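Local coordinates for protein 2-Cys Peroxiredoxin (Plasmodium vivax SaI-1, PDB 2I81) that probably reduces hydrogen peroxide and organic hydroperoxides through a reactive cysteine, as other typical 2-Cys peroxiredoxins do, at residues Y22-F36 and T119-N133. Numbering follows the deposited sequence.
Sequences YVGKEAPFFKAEAVF and TLLSDITKSISKDYN
Val-35 and Leu-120 form an antiparallel hydrogen-bonded pair between strands 31-35 and 119-122: Val-35 N reaches Leu-120 O at 3.0 Å, and Leu-120 N returns a nearly straight bond to Val-35 O. Beside it Ala-34 and Leu-121 make a non-hydrogen-bonded pair, after which Ser-122 N donates to Glu-33 O. The short strand axes pass 4.7 Å apart, their N-to-C directions 136° apart. Ahead of strand 31-35, Pro-28 to Phe-30 flank helix 127-131 (CA atoms of Phe-30 and Ile-128 6.2 Å apart, Pro-28 and Asp-131 6.5 Å).

On one face of the sheet Leu-121 divides its branches, CD2 going to Ala-34 CB and CD1 to Phe-30 CE2 at 3.7 Å. Phe-30 has its CG between the backbone N and the carbonyl carbon (chi1 64°), which carries the ring in among Leu-121, Ile-128 and Tyr-132, while Ile-128 CD1 lies 3.7 Å from Ala-32 CB. On the other face the carboxylate of Glu-33 turns to Lys-97 in a salt bridge, and Ser-122 OG bonds to Asp-95 O.

Strand 119-122 also runs parallel to strand 87-93, so this pairing adds 31-35 to the central sheet of the thioredoxin-like fold of peroxiredoxins. Asp-123 links strand to helix: its OD2 accepts Ile-128 N, and OD1 takes both N and OG of Ser-129, fixing the carboxylate at the helix start.

Just past helix 127-131, Tyr-132 packs against Tyr-22, Ala-27, Pro-28 and Phe-30. Pro-28 CD sits over one ring face, 4.0 Å from the centroid in a CH-pi contact, and Tyr-132 OH makes a weak bond to Pro-28 O. The Tyr-132 edge meets the face of Tyr-22 in a T-shaped stack, planes at 72°, while Tyr-22 OH donates to Tyr-132 O at 2.8 Å. One water donates to both Phe-29 O and Asp-131 OD2.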
ATOM      1  N   TYR A  22     -28.697   4.753  -1.417  1.00 33.95           N
ATOM      2  CA  TYR A  22     -29.243   4.862  -2.768  1.00 29.24           C
ATOM      3  C   TYR A  22     -30.647   5.475  -2.796  1.00 27.20           C
ATOM      4  O   TYR A  22     -31.226   5.641  -3.870  1.00 25.46           O
ATOM      5  CB  TYR A  22     -29.237   3.498  -3.474  1.00 27.06           C
ATOM      6  CG  TYR A  22     -29.924   2.392  -2.705  1.00 27.51           C
ATOM      7  CD1 TYR A  22     -29.182   1.402  -2.063  1.00 28.99           C
ATOM      8  CD2 TYR A  22     -31.316   2.331  -2.620  1.00 23.42           C
ATOM      9  CE1 TYR A  22     -29.806   0.382  -1.355  1.00 29.16           C
ATOM     10  CE2 TYR A  22     -31.951   1.319  -1.914  1.00 28.89           C
ATOM     11  CZ  TYR A  22     -31.190   0.348  -1.284  1.00 29.82           C
ATOM     12  OH  TYR A  22     -31.811  -0.660  -0.586  1.00 28.37           O
ATOM     13  N   VAL A  23     -31.193   5.802  -1.624  1.00 25.19           N
ATOM     14  CA  VAL A  23     -32.508   6.447  -1.550  1.00 26.18           C
ATOM     15  C   VAL A  23     -32.396   7.882  -2.061  1.00 27.37           C
ATOM     16  O   VAL A  23     -31.556   8.655  -1.593  1.00 29.33           O
ATOM     17  CB  VAL A  23     -33.112   6.420  -0.119  1.00 26.71           C
ATOM     18  CG1 VAL A  23     -34.531   6.986  -0.124  1.00 24.86           C
ATOM     19  CG2 VAL A  23     -33.116   5.003   0.439  1.00 26.65           C
ATOM     20  N   GLY A  24     -33.245   8.222  -3.027  1.00 25.87           N
ATOM     21  CA  GLY A  24     -33.158   9.501  -3.723  1.00 25.70           C
ATOM     22  C   GLY A  24     -32.099   9.456  -4.808  1.00 27.61           C
ATOM     23  O   GLY A  24     -31.764  10.482  -5.405  1.00 27.83           O
ATOM     24  N   LYS A  25     -31.568   8.262  -5.058  1.00 26.43           N
ATOM     25  CA  LYS A  25     -30.535   8.059  -6.065  1.00 30.09           C
ATOM     26  C   LYS A  25     -30.868   6.853  -6.941  1.00 29.05           C
ATOM     27  O   LYS A  25     -31.895   6.196  -6.746  1.00 31.17           O
ATOM     28  CB  LYS A  25     -29.161   7.908  -5.402  1.00 27.66           C
ATOM     29  CG  LYS A  25     -28.556   9.230  -4.922  1.00 33.32           C
ATOM     30  CD  LYS A  25     -27.343   9.023  -4.018  1.00 37.26           C
ATOM     31  CE  LYS A  25     -26.107   8.565  -4.827  1.00 45.52           C
ATOM     32  NZ  LYS A  25     -24.865   8.519  -3.827  1.00 44.48           N
ATOM     33  N   GLU A  26     -29.998   6.578  -7.909  1.00 29.69           N
ATOM     34  CA  GLU A  26     -30.204   5.507  -8.880  1.00 29.34           C
ATOM     35  C   GLU A  26     -30.230   4.127  -8.223  1.00 28.21           C
ATOM     36  O   GLU A  26     -29.331   3.776  -7.452  1.00 28.17           O
ATOM     37  CB  GLU A  26     -29.118   5.572  -9.959  1.00 29.27           C
ATOM     38  CG  GLU A  26     -29.151   4.444 -10.988  1.00 29.26           C
ATOM     39  CD  GLU A  26     -27.955   4.467 -11.926  1.00 31.44           C
ATOM     40  OE1 GLU A  26     -27.892   3.597 -12.821  1.00 37.22           O
ATOM     41  OE2 GLU A  26     -27.079   5.345 -11.777  1.00 35.86           O
ATOM     42  N   ALA A  27     -31.277   3.363  -8.532  1.00 26.39           N
ATOM     43  CA  ALA A  27     -31.414   1.985  -8.073  1.00 23.31           C
ATOM     44  C   ALA A  27     -30.336   1.107  -8.703  1.00 23.00           C
ATOM     45  O   ALA A  27     -30.113   1.177  -9.916  1.00 23.60           O
ATOM     46  CB  ALA A  27     -32.797   1.450  -8.416  1.00 22.60           C
ATOM     47  N   PRO A  28     -29.653   0.287  -7.880  1.00 23.67           N
ATOM     48  CA  PRO A  28     -28.633  -0.628  -8.389  1.00 24.11           C
ATOM     49  C   PRO A  28     -29.228  -1.631  -9.371  1.00 25.12           C
ATOM     50  O   PRO A  28     -30.294  -2.199  -9.112  1.00 26.11           O
ATOM     51  CB  PRO A  28     -28.138  -1.347  -7.128  1.00 24.52           C
ATOM     52  CG  PRO A  28     -28.504  -0.445  -6.003  1.00 20.83           C
ATOM     53  CD  PRO A  28     -29.793   0.181  -6.416  1.00 23.48           C
ATOM     54  N   PHE A  29     -28.536  -1.826 -10.489  1.00 25.82           N
ATOM     55  CA  PHE A  29     -28.976  -2.731 -11.544  1.00 24.86           C
ATOM     56  C   PHE A  29     -29.039  -4.178 -11.056  1.00 24.19           C
ATOM     57  O   PHE A  29     -28.206  -4.608 -10.255  1.00 24.02           O
ATOM     58  CB  PHE A  29     -28.035  -2.610 -12.751  1.00 24.59           C
ATOM     59  CG  PHE A  29     -28.248  -3.661 -13.804  1.00 28.08           C
ATOM     60  CD1 PHE A  29     -29.214  -3.492 -14.791  1.00 28.45           C
ATOM     61  CD2 PHE A  29     -27.475  -4.821 -13.814  1.00 27.42           C
ATOM     62  CE1 PHE A  29     -29.413  -4.465 -15.767  1.00 29.36           C
ATOM     63  CE2 PHE A  29     -27.668  -5.799 -14.784  1.00 27.53           C
ATOM     64  CZ  PHE A  29     -28.638  -5.621 -15.764  1.00 26.94           C
ATOM     65  N   PHE A  30     -30.036  -4.916 -11.538  1.00 24.47           N
ATOM     66  CA  PHE A  30     -30.115  -6.356 -11.305  1.00 24.61           C
ATOM     67  C   PHE A  30     -30.647  -7.098 -12.527  1.00 26.60           C
ATOM     68  O   PHE A  30     -31.398  -6.543 -13.330  1.00 28.13           O
ATOM     69  CB  PHE A  30     -30.957  -6.682 -10.060  1.00 22.32           C
ATOM     70  CG  PHE A  30     -32.400  -6.273 -10.171  1.00 20.34           C
ATOM     71  CD1 PHE A  30     -32.821  -5.036  -9.693  1.00 22.51           C
ATOM     72  CD2 PHE A  30     -33.342  -7.128 -10.740  1.00 19.42           C
ATOM     73  CE1 PHE A  30     -34.156  -4.652  -9.789  1.00 24.12           C
ATOM     74  CE2 PHE A  30     -34.677  -6.751 -10.843  1.00 23.12           C
ATOM     75  CZ  PHE A  30     -35.085  -5.511 -10.366  1.00 19.94           C
ATOM     76  N   LYS A  31     -30.233  -8.355 -12.652  1.00 27.80           N
ATOM     77  CA  LYS A  31     -30.708  -9.259 -13.687  1.00 30.49           C
ATOM     78  C   LYS A  31     -30.858 -10.611 -13.007  1.00 29.67           C
ATOM     79  O   LYS A  31     -29.894 -11.133 -12.441  1.00 31.92           O
ATOM     80  CB  LYS A  31     -29.694  -9.338 -14.835  1.00 31.67           C
ATOM     81  CG  LYS A  31     -30.074 -10.298 -15.962  1.00 33.60           C
ATOM     82  CD  LYS A  31     -28.944 -10.465 -16.976  1.00 35.81           C
ATOM     83  CE  LYS A  31     -29.005  -9.402 -18.072  1.00 48.42           C
ATOM     84  NZ  LYS A  31     -27.914  -9.579 -19.072  1.00 55.58           N
ATOM     85  N   ALA A  32     -32.061 -11.173 -13.043  1.00 27.15           N
ATOM     86  CA  ALA A  32     -32.310 -12.423 -12.337  1.00 24.96           C
ATOM     87  C   ALA A  32     -33.198 -13.373 -13.116  1.00 23.86           C
ATOM     88  O   ALA A  32     -34.092 -12.946 -13.850  1.00 21.93           O
ATOM     89  CB  ALA A  32     -32.915 -12.144 -10.967  1.00 23.75           C
ATOM     90  N   GLU A  33     -32.935 -14.666 -12.950  1.00 25.10           N
ATOM     91  CA  GLU A  33     -33.853 -15.701 -13.398  1.00 27.80           C
ATOM     92  C   GLU A  33     -35.133 -15.579 -12.591  1.00 28.57           C
ATOM     93  O   GLU A  33     -35.102 -15.258 -11.399  1.00 30.09           O
ATOM     94  CB  GLU A  33     -33.258 -17.088 -13.180  1.00 29.01           C
ATOM     95  CG  GLU A  33     -32.091 -17.428 -14.084  1.00 33.68           C
ATOM     96  CD  GLU A  33     -31.372 -18.680 -13.630  1.00 44.87           C
ATOM     97  OE1 GLU A  33     -30.694 -18.630 -12.581  1.00 49.13           O
ATOM     98  OE2 GLU A  33     -31.479 -19.714 -14.323  1.00 50.02           O
ATOM     99  N   ALA A  34     -36.257 -15.845 -13.246  1.00 28.33           N
ATOM    100  CA  ALA A  34     -37.554 -15.656 -12.622  1.00 28.56           C
ATOM    101  C   ALA A  34     -38.577 -16.703 -13.036  1.00 28.70           C
ATOM    102  O   ALA A  34     -38.457 -17.336 -14.088  1.00 29.53           O
ATOM    103  CB  ALA A  34     -38.076 -14.256 -12.924  1.00 28.75           C
ATOM    104  N   VAL A  35     -39.579 -16.872 -12.179  1.00 26.91           N
ATOM    105  CA  VAL A  35     -40.758 -17.673 -12.473  1.00 25.06           C
ATOM    106  C   VAL A  35     -41.919 -16.702 -12.654  1.00 25.85           C
ATOM    107  O   VAL A  35     -42.282 -15.980 -11.720  1.00 24.92           O
ATOM    108  CB  VAL A  35     -41.090 -18.652 -11.321  1.00 25.55           C
ATOM    109  CG1 VAL A  35     -42.183 -19.629 -11.745  1.00 24.15           C
ATOM    110  CG2 VAL A  35     -39.849 -19.413 -10.887  1.00 22.68           C
ATOM    111  N   PHE A  36     -42.492 -16.673 -13.853  1.00 25.71           N
ATOM    112  CA  PHE A  36     -43.594 -15.757 -14.147  1.00 26.48           C
ATOM    113  C   PHE A  36     -44.925 -16.264 -13.603  1.00 26.38           C
ATOM    114  O   PHE A  36     -45.005 -17.370 -13.061  1.00 25.10           O
ATOM    115  CB  PHE A  36     -43.681 -15.476 -15.651  1.00 26.71           C
ATOM    116  CG  PHE A  36     -42.480 -14.760 -16.201  1.00 29.37           C
ATOM    117  CD1 PHE A  36     -41.567 -15.429 -17.007  1.00 31.50           C
ATOM    118  CD2 PHE A  36     -42.253 -13.418 -15.902  1.00 29.28           C
ATOM    119  CE1 PHE A  36     -40.451 -14.772 -17.514  1.00 31.93           C
ATOM    120  CE2 PHE A  36     -41.138 -12.755 -16.403  1.00 31.69           C
ATOM    121  CZ  PHE A  36     -40.234 -13.433 -17.211  1.00 30.86           C
ATOM    122  N   THR A 119     -44.467 -11.921 -10.682  1.00 22.96           N
ATOM    123  CA  THR A 119     -43.166 -12.532 -10.937  1.00 23.04           C
ATOM    124  C   THR A 119     -42.337 -12.700  -9.660  1.00 24.13           C
ATOM    125  O   THR A 119     -42.302 -11.808  -8.808  1.00 24.70           O
ATOM    126  CB  THR A 119     -42.379 -11.701 -11.982  1.00 22.90           C
ATOM    127  OG1 THR A 119     -43.193 -11.492 -13.144  1.00 23.35           O
ATOM    128  CG2 THR A 119     -41.091 -12.396 -12.394  1.00 22.24           C
ATOM    129  N   LEU A 120     -41.681 -13.854  -9.538  1.00 22.82           N
ATOM    130  CA  LEU A 120     -40.763 -14.117  -8.431  1.00 23.91           C
ATOM    131  C   LEU A 120     -39.330 -14.280  -8.926  1.00 23.30           C
ATOM    132  O   LEU A 120     -39.042 -15.142  -9.760  1.00 24.29           O
ATOM    133  CB  LEU A 120     -41.199 -15.350  -7.633  1.00 22.08           C
ATOM    134  CG  LEU A 120     -42.520 -15.283  -6.857  1.00 23.77           C
ATOM    135  CD1 LEU A 120     -42.829 -16.641  -6.247  1.00 22.93           C
ATOM    136  CD2 LEU A 120     -42.501 -14.202  -5.777  1.00 22.03           C
ATOM    137  N   LEU A 121     -38.440 -13.443  -8.398  1.00 22.50           N
ATOM    138  CA  LEU A 121     -37.035 -13.439  -8.789  1.00 22.47           C
ATOM    139  C   LEU A 121     -36.217 -14.399  -7.935  1.00 21.48           C
ATOM    140  O   LEU A 121     -36.528 -14.625  -6.763  1.00 23.33           O
ATOM    141  CB  LEU A 121     -36.443 -12.027  -8.685  1.00 21.75           C
ATOM    142  CG  LEU A 121     -37.116 -10.860  -9.419  1.00 23.99           C
ATOM    143  CD1 LEU A 121     -36.397  -9.555  -9.098  1.00 23.24           C
ATOM    144  CD2 LEU A 121     -37.159 -11.088 -10.927  1.00 23.08           C
ATOM    145  N   SER A 122     -35.173 -14.956  -8.537  1.00 21.82           N
ATOM    146  CA  SER A 122     -34.242 -15.826  -7.835  1.00 22.43           C
ATOM    147  C   SER A 122     -32.905 -15.112  -7.675  1.00 22.56           C
ATOM    148  O   SER A 122     -32.201 -14.870  -8.660  1.00 23.45           O
ATOM    149  CB  SER A 122     -34.064 -17.141  -8.600  1.00 22.46           C
ATOM    150  OG  SER A 122     -33.043 -17.938  -8.025  1.00 23.11           O
ATOM    151  N   ASP A 123     -32.567 -14.762  -6.437  1.00 23.19           N
ATOM    152  CA  ASP A 123     -31.280 -14.141  -6.139  1.00 23.33           C
ATOM    153  C   ASP A 123     -30.290 -15.222  -5.706  1.00 22.58           C
ATOM    154  O   ASP A 123     -29.753 -15.194  -4.593  1.00 20.80           O
ATOM    155  CB  ASP A 123     -31.437 -13.060  -5.066  1.00 22.63           C
ATOM    156  CG  ASP A 123     -30.188 -12.207  -4.898  1.00 25.16           C
ATOM    157  OD1 ASP A 123     -30.052 -11.567  -3.833  1.00 23.98           O
ATOM    158  OD2 ASP A 123     -29.342 -12.175  -5.818  1.00 33.05           O
ATOM    159  N   ILE A 124     -30.059 -16.172  -6.609  1.00 22.34           N
ATOM    160  CA  ILE A 124     -29.270 -17.371  -6.320  1.00 23.58           C
ATOM    161  C   ILE A 124     -27.797 -17.072  -6.007  1.00 23.40           C
ATOM    162  O   ILE A 124     -27.149 -17.832  -5.289  1.00 25.36           O
ATOM    163  CB  ILE A 124     -29.426 -18.443  -7.454  1.00 24.44           C
ATOM    164  CG1 ILE A 124     -28.884 -19.813  -7.018  1.00 26.71           C
ATOM    165  CG2 ILE A 124     -28.791 -17.975  -8.768  1.00 25.06           C
ATOM    166  CD1 ILE A 124     -29.796 -20.577  -6.066  1.00 27.11           C
ATOM    167  N   THR A 125     -27.285 -15.961  -6.536  1.00 22.28           N
ATOM    168  CA  THR A 125     -25.910 -15.530  -6.270  1.00 22.69           C
ATOM    169  C   THR A 125     -25.825 -14.653  -5.019  1.00 23.33           C
ATOM    170  O   THR A 125     -24.733 -14.408  -4.499  1.00 23.54           O
ATOM    171  CB  THR A 125     -25.303 -14.749  -7.465  1.00 22.32           C
ATOM    172  OG1 THR A 125     -25.963 -13.480  -7.602  1.00 27.90           O
ATOM    173  CG2 THR A 125     -25.445 -15.535  -8.766  1.00 19.82           C
ATOM    174  N   LYS A 126     -26.985 -14.183  -4.555  1.00 23.79           N
ATOM    175  CA  LYS A 126     -27.109 -13.252  -3.420  1.00 24.71           C
ATOM    176  C   LYS A 126     -26.669 -11.820  -3.745  1.00 25.66           C
ATOM    177  O   LYS A 126     -26.669 -10.957  -2.864  1.00 27.47           O
ATOM    178  CB  LYS A 126     -26.365 -13.759  -2.174  1.00 24.76           C
ATOM    179  CG  LYS A 126     -26.903 -15.044  -1.573  1.00 22.23           C
ATOM    180  CD  LYS A 126     -26.069 -15.449  -0.370  1.00 25.54           C
ATOM    181  CE  LYS A 126     -26.175 -16.935  -0.091  1.00 23.70           C
ATOM    182  NZ  LYS A 126     -27.456 -17.306   0.574  1.00 21.78           N
ATOM    183  N   SER A 127     -26.309 -11.568  -5.004  1.00 23.85           N
ATOM    184  CA  SER A 127     -25.770 -10.267  -5.405  1.00 22.26           C
ATOM    185  C   SER A 127     -26.794  -9.132  -5.363  1.00 21.00           C
ATOM    186  O   SER A 127     -26.431  -7.986  -5.094  1.00 22.29           O
ATOM    187  CB  SER A 127     -25.112 -10.348  -6.787  1.00 21.82           C
ATOM    188  OG  SER A 127     -26.036 -10.782  -7.772  1.00 26.04           O
ATOM    189  N   ILE A 128     -28.063  -9.446  -5.624  1.00 18.92           N
ATOM    190  CA  ILE A 128     -29.131  -8.440  -5.570  1.00 18.12           C
ATOM    191  C   ILE A 128     -29.344  -7.957  -4.131  1.00 19.77           C
ATOM    192  O   ILE A 128     -29.461  -6.753  -3.888  1.00 22.32           O
ATOM    193  CB  ILE A 128     -30.464  -8.954  -6.184  1.00 19.68           C
ATOM    194  CG1 ILE A 128     -30.233  -9.489  -7.602  1.00 16.73           C
ATOM    195  CG2 ILE A 128     -31.521  -7.845  -6.196  1.00 15.75           C
ATOM    196  CD1 ILE A 128     -31.325 -10.417  -8.103  1.00 15.49           C
ATOM    197  N   SER A 129     -29.379  -8.897  -3.187  1.00 20.99           N
ATOM    198  CA  SER A 129     -29.497  -8.572  -1.764  1.00 23.42           C
ATOM    199  C   SER A 129     -28.273  -7.802  -1.273  1.00 23.71           C
ATOM    200  O   SER A 129     -28.399  -6.873  -0.472  1.00 23.38           O
ATOM    201  CB  SER A 129     -29.682  -9.844  -0.933  1.00 22.17           C
ATOM    202  OG  SER A 129     -30.780 -10.607  -1.403  1.00 28.87           O
ATOM    203  N   LYS A 130     -27.096  -8.199  -1.760  1.00 23.78           N
ATOM    204  CA  LYS A 130     -25.841  -7.518  -1.442  1.00 25.80           C
ATOM    205  C   LYS A 130     -25.829  -6.082  -1.959  1.00 26.50           C
ATOM    206  O   LYS A 130     -25.384  -5.170  -1.254  1.00 26.80           O
ATOM    207  CB  LYS A 130     -24.640  -8.284  -2.010  1.00 24.73           C
ATOM    208  CG  LYS A 130     -24.205  -9.479  -1.180  1.00 26.47           C
ATOM    209  CD  LYS A 130     -23.027 -10.200  -1.818  1.00 27.60           C
ATOM    210  CE  LYS A 130     -22.692 -11.485  -1.073  1.00 29.66           C
ATOM    211  NZ  LYS A 130     -21.539 -12.199  -1.687  1.00 35.11           N
ATOM    212  N   ASP A 131     -26.316  -5.885  -3.185  1.00 25.57           N
ATOM    213  CA  ASP A 131     -26.359  -4.555  -3.791  1.00 25.93           C
ATOM    214  C   ASP A 131     -27.363  -3.622  -3.110  1.00 25.57           C
ATOM    215  O   ASP A 131     -27.118  -2.419  -3.005  1.00 27.35           O
ATOM    216  CB  ASP A 131     -26.630  -4.639  -5.299  1.00 26.93           C
ATOM    217  CG  ASP A 131     -25.438  -5.178  -6.084  1.00 29.69           C
ATOM    218  OD1 ASP A 131     -24.286  -5.058  -5.609  1.00 33.29           O
ATOM    219  OD2 ASP A 131     -25.656  -5.718  -7.189  1.00 29.36           O
ATOM    220  N   TYR A 132     -28.482  -4.178  -2.647  1.00 24.89           N
ATOM    221  CA  TYR A 132     -29.515  -3.386  -1.971  1.00 23.81           C
ATOM    222  C   TYR A 132     -29.314  -3.306  -0.457  1.00 25.28           C
ATOM    223  O   TYR A 132     -30.171  -2.786   0.266  1.00 25.00           O
ATOM    224  CB  TYR A 132     -30.912  -3.905  -2.326  1.00 21.99           C
ATOM    225  CG  TYR A 132     -31.367  -3.435  -3.685  1.00 22.36           C
ATOM    226  CD1 TYR A 132     -30.957  -4.091  -4.844  1.00 19.41           C
ATOM    227  CD2 TYR A 132     -32.183  -2.313  -3.816  1.00 19.13           C
ATOM    228  CE1 TYR A 132     -31.359  -3.653  -6.098  1.00 22.62           C
ATOM    229  CE2 TYR A 132     -32.592  -1.866  -5.067  1.00 21.52           C
ATOM    230  CZ  TYR A 132     -32.177  -2.541  -6.202  1.00 22.89           C
ATOM    231  OH  TYR A 132     -32.580  -2.103  -7.443  1.00 23.90           O
ATOM    232  N   ASN A 133     -28.165  -3.806  -0.003  1.00 23.91           N
ATOM    233  CA  ASN A 133     -27.791  -3.830   1.413  1.00 26.46           C
ATOM    234  C   ASN A 133     -28.895  -4.394   2.312  1.00 25.69           C
ATOM    235  O   ASN A 133     -29.271  -3.783   3.316  1.00 25.61           O
ATOM    236  CB  ASN A 133     -27.336  -2.439   1.890  1.00 27.26           C
ATOM    237  CG  ASN A 133     -26.219  -1.857   1.033  1.00 35.45           C
ATOM    238  OD1 ASN A 133     -26.429  -0.889   0.300  1.00 39.49           O
ATOM    239  ND2 ASN A 133     -25.031  -2.447   1.119  1.00 35.10           N
TER
HETATM  240  O   HOH W   1     -28.077  -6.539  -8.181  1.00 26.16           O